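Local coordinates for uncharacterized protein SPO1766 (Silicibacter pomeroyi, PDB 3DNX) that is of unknown function but belongs to the MmcB-like family of the PDDEXK nuclease clan and is probably related to DNA repair proteins, at residues M46-I54 / R125-A133. Numbering follows the deposited sequence.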
# COMPACT_ATOMS: atom_id res chain seq x y z
N MSE A 46 -6.10 -1.19 10.17
CA MSE A 46 -6.99 -1.64 9.10
C MSE A 46 -6.38 -2.84 8.42
O MSE A 46 -5.21 -2.79 8.04
CB MSE A 46 -7.27 -0.53 8.09
CG MSE A 46 -8.26 -1.02 6.97
SE MSE A 46 -8.78 0.21 5.63
CE MSE A 46 -8.86 -0.99 4.03
N GLY A 47 -7.19 -3.91 8.28
CA GLY A 47 -6.76 -5.11 7.55
C GLY A 47 -7.47 -5.20 6.23
O GLY A 47 -8.67 -4.87 6.13
N LEU A 48 -6.72 -5.63 5.19
CA LEU A 48 -7.25 -5.83 3.87
C LEU A 48 -7.00 -7.27 3.41
O LEU A 48 -5.84 -7.75 3.36
CB LEU A 48 -6.62 -4.84 2.88
CG LEU A 48 -6.99 -4.99 1.42
CD1 LEU A 48 -8.50 -4.75 1.20
CD2 LEU A 48 -6.10 -4.06 0.51
N GLY A 49 -8.11 -7.93 3.11
CA GLY A 49 -8.13 -9.35 2.72
C GLY A 49 -7.87 -9.52 1.24
O GLY A 49 -7.92 -8.54 0.46
N PRO A 50 -7.51 -10.76 0.84
CA PRO A 50 -7.11 -10.95 -0.57
C PRO A 50 -8.25 -10.72 -1.59
O PRO A 50 -7.98 -10.53 -2.79
CB PRO A 50 -6.61 -12.41 -0.63
CG PRO A 50 -7.16 -13.06 0.59
CD PRO A 50 -7.37 -11.98 1.64
N LYS A 51 -9.49 -10.71 -1.12
CA LYS A 51 -10.65 -10.46 -1.98
C LYS A 51 -11.25 -9.09 -1.67
O LYS A 51 -12.36 -8.79 -2.10
CB LYS A 51 -11.71 -11.55 -1.77
CG LYS A 51 -11.24 -12.97 -2.18
CD LYS A 51 -12.35 -14.04 -1.98
CE LYS A 51 -12.06 -14.98 -0.80
NZ LYS A 51 -10.71 -15.65 -0.95
N GLY A 52 -10.50 -8.26 -0.94
CA GLY A 52 -10.92 -6.91 -0.66
C GLY A 52 -11.77 -6.75 0.60
O GLY A 52 -12.34 -5.71 0.80
N GLU A 53 -11.79 -7.75 1.45
CA GLU A 53 -12.47 -7.68 2.76
C GLU A 53 -11.77 -6.59 3.62
O GLU A 53 -10.55 -6.45 3.59
CB GLU A 53 -12.42 -9.06 3.45
CG GLU A 53 -12.85 -10.30 2.56
CD GLU A 53 -11.65 -11.10 1.93
OE1 GLU A 53 -11.60 -12.34 2.03
OE2 GLU A 53 -10.76 -10.51 1.35
N ILE A 54 -12.55 -5.76 4.32
CA ILE A 54 -11.98 -4.70 5.15
C ILE A 54 -12.32 -4.99 6.62
O ILE A 54 -13.49 -5.17 6.98
CB ILE A 54 -12.47 -3.28 4.72
CG1 ILE A 54 -11.95 -2.94 3.32
CG2 ILE A 54 -11.97 -2.17 5.69
CD1 ILE A 54 -12.83 -1.97 2.58
N ARG A 125 -16.23 0.44 -0.44
CA ARG A 125 -15.09 -0.46 -0.49
C ARG A 125 -13.99 0.13 -1.39
O ARG A 125 -12.80 0.08 -1.07
CB ARG A 125 -15.52 -1.80 -1.04
CG ARG A 125 -14.44 -2.86 -1.00
CD ARG A 125 -14.95 -4.19 -1.53
NE ARG A 125 -16.18 -4.53 -0.84
CZ ARG A 125 -16.24 -4.95 0.42
NH1 ARG A 125 -15.13 -5.10 1.13
NH2 ARG A 125 -17.44 -5.19 0.98
N LYS A 126 -14.38 0.66 -2.53
CA LYS A 126 -13.41 1.27 -3.48
C LYS A 126 -12.65 2.42 -2.87
O LYS A 126 -11.42 2.51 -3.00
CB LYS A 126 -14.12 1.84 -4.70
CG LYS A 126 -14.33 0.86 -5.80
CD LYS A 126 -14.41 1.55 -7.15
CE LYS A 126 -15.50 0.92 -8.05
NZ LYS A 126 -16.25 -0.24 -7.39
N VAL A 127 -13.38 3.34 -2.25
CA VAL A 127 -12.77 4.52 -1.64
C VAL A 127 -11.76 4.12 -0.59
O VAL A 127 -10.65 4.66 -0.54
CB VAL A 127 -13.84 5.46 -1.03
CG1 VAL A 127 -13.18 6.57 -0.21
CG2 VAL A 127 -14.65 6.08 -2.10
N LEU A 128 -12.14 3.16 0.27
CA LEU A 128 -11.29 2.77 1.35
C LEU A 128 -10.05 2.00 0.89
O LEU A 128 -9.00 2.15 1.46
CB LEU A 128 -12.08 1.90 2.33
CG LEU A 128 -13.19 2.61 3.10
CD1 LEU A 128 -14.01 1.56 3.83
CD2 LEU A 128 -12.57 3.63 4.09
N ILE A 129 -10.18 1.15 -0.12
CA ILE A 129 -9.02 0.46 -0.70
C ILE A 129 -8.01 1.44 -1.33
O ILE A 129 -6.78 1.28 -1.18
CB ILE A 129 -9.45 -0.69 -1.66
CG1 ILE A 129 -10.23 -1.74 -0.85
CG2 ILE A 129 -8.18 -1.29 -2.43
CD1 ILE A 129 -10.62 -2.96 -1.60
N GLN A 130 -8.53 2.48 -1.95
CA GLN A 130 -7.70 3.53 -2.55
C GLN A 130 -6.92 4.26 -1.46
O GLN A 130 -5.71 4.56 -1.63
CB GLN A 130 -8.56 4.51 -3.36
CG GLN A 130 -7.86 5.78 -3.80
CD GLN A 130 -6.99 5.56 -4.98
OE1 GLN A 130 -7.37 4.83 -5.89
NE2 GLN A 130 -5.84 6.24 -5.01
N LYS A 131 -7.60 4.51 -0.34
CA LYS A 131 -6.99 5.21 0.79
C LYS A 131 -5.93 4.36 1.45
O LYS A 131 -4.89 4.86 1.82
CB LYS A 131 -8.05 5.60 1.82
CG LYS A 131 -8.82 6.83 1.45
CD LYS A 131 -9.96 7.12 2.42
CE LYS A 131 -10.91 8.13 1.77
NZ LYS A 131 -11.29 9.22 2.74
N PHE A 132 -6.24 3.08 1.60
CA PHE A 132 -5.32 2.12 2.18
C PHE A 132 -4.04 2.03 1.33
O PHE A 132 -2.92 2.14 1.86
CB PHE A 132 -6.03 0.79 2.27
CG PHE A 132 -5.21 -0.31 2.84
CD1 PHE A 132 -5.41 -0.73 4.15
CD2 PHE A 132 -4.28 -0.99 2.08
CE1 PHE A 132 -4.68 -1.78 4.67
CE2 PHE A 132 -3.55 -2.04 2.60
CZ PHE A 132 -3.72 -2.43 3.90
N ALA A 133 -4.23 1.83 0.02
CA ALA A 133 -3.11 1.83 -0.98
C ALA A 133 -2.22 3.05 -0.84
O ALA A 133 -1.00 2.98 -0.72
CB ALA A 133 -3.68 1.77 -2.40
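Phe-132 lies against Met-46 and Leu-48 where helix 122-144 crosses the beta hairpin of strands 43-48 and 54-59, part of the mixed sheet of this PDDEXK-clan fold. Leu-48 CB sits over one ring face, offset toward the rim, in a CH-pi contact 4.1 Å from the Phe-132 ring centroid and 19° off its normal. SE of the selenomethionine Met-46 lies at the ring edge in a Met-aromatic contact, and the chain, extended through its first two torsions and bent at chi3, brings CE to 3.5 Å from Phe-132 CD1. One turn earlier in the helix, Ile-129 CD1 meets Leu-48 CD1 at 3.9 Å, the two side chains crossing at about a right angle, while Ile-54 CD1 packs on Leu-128 CB and CD1. Arg-125 bends at chi3 (-51°) to reach the hairpin turn; its NH1 forms a salt bridge with Asp-80, whose OD2 accepts a hydrogen bond from Ile-54 N. A methionine in place of Arg-125 would probably leave Asp-80 without its charged mate and the turn without its polar tie to the helix. That tie is Arg-125 NH1 to Gly-52 O, 2.9 Å, a bent bond (136° at the hydrogen) with the donor above the carbonyl plane.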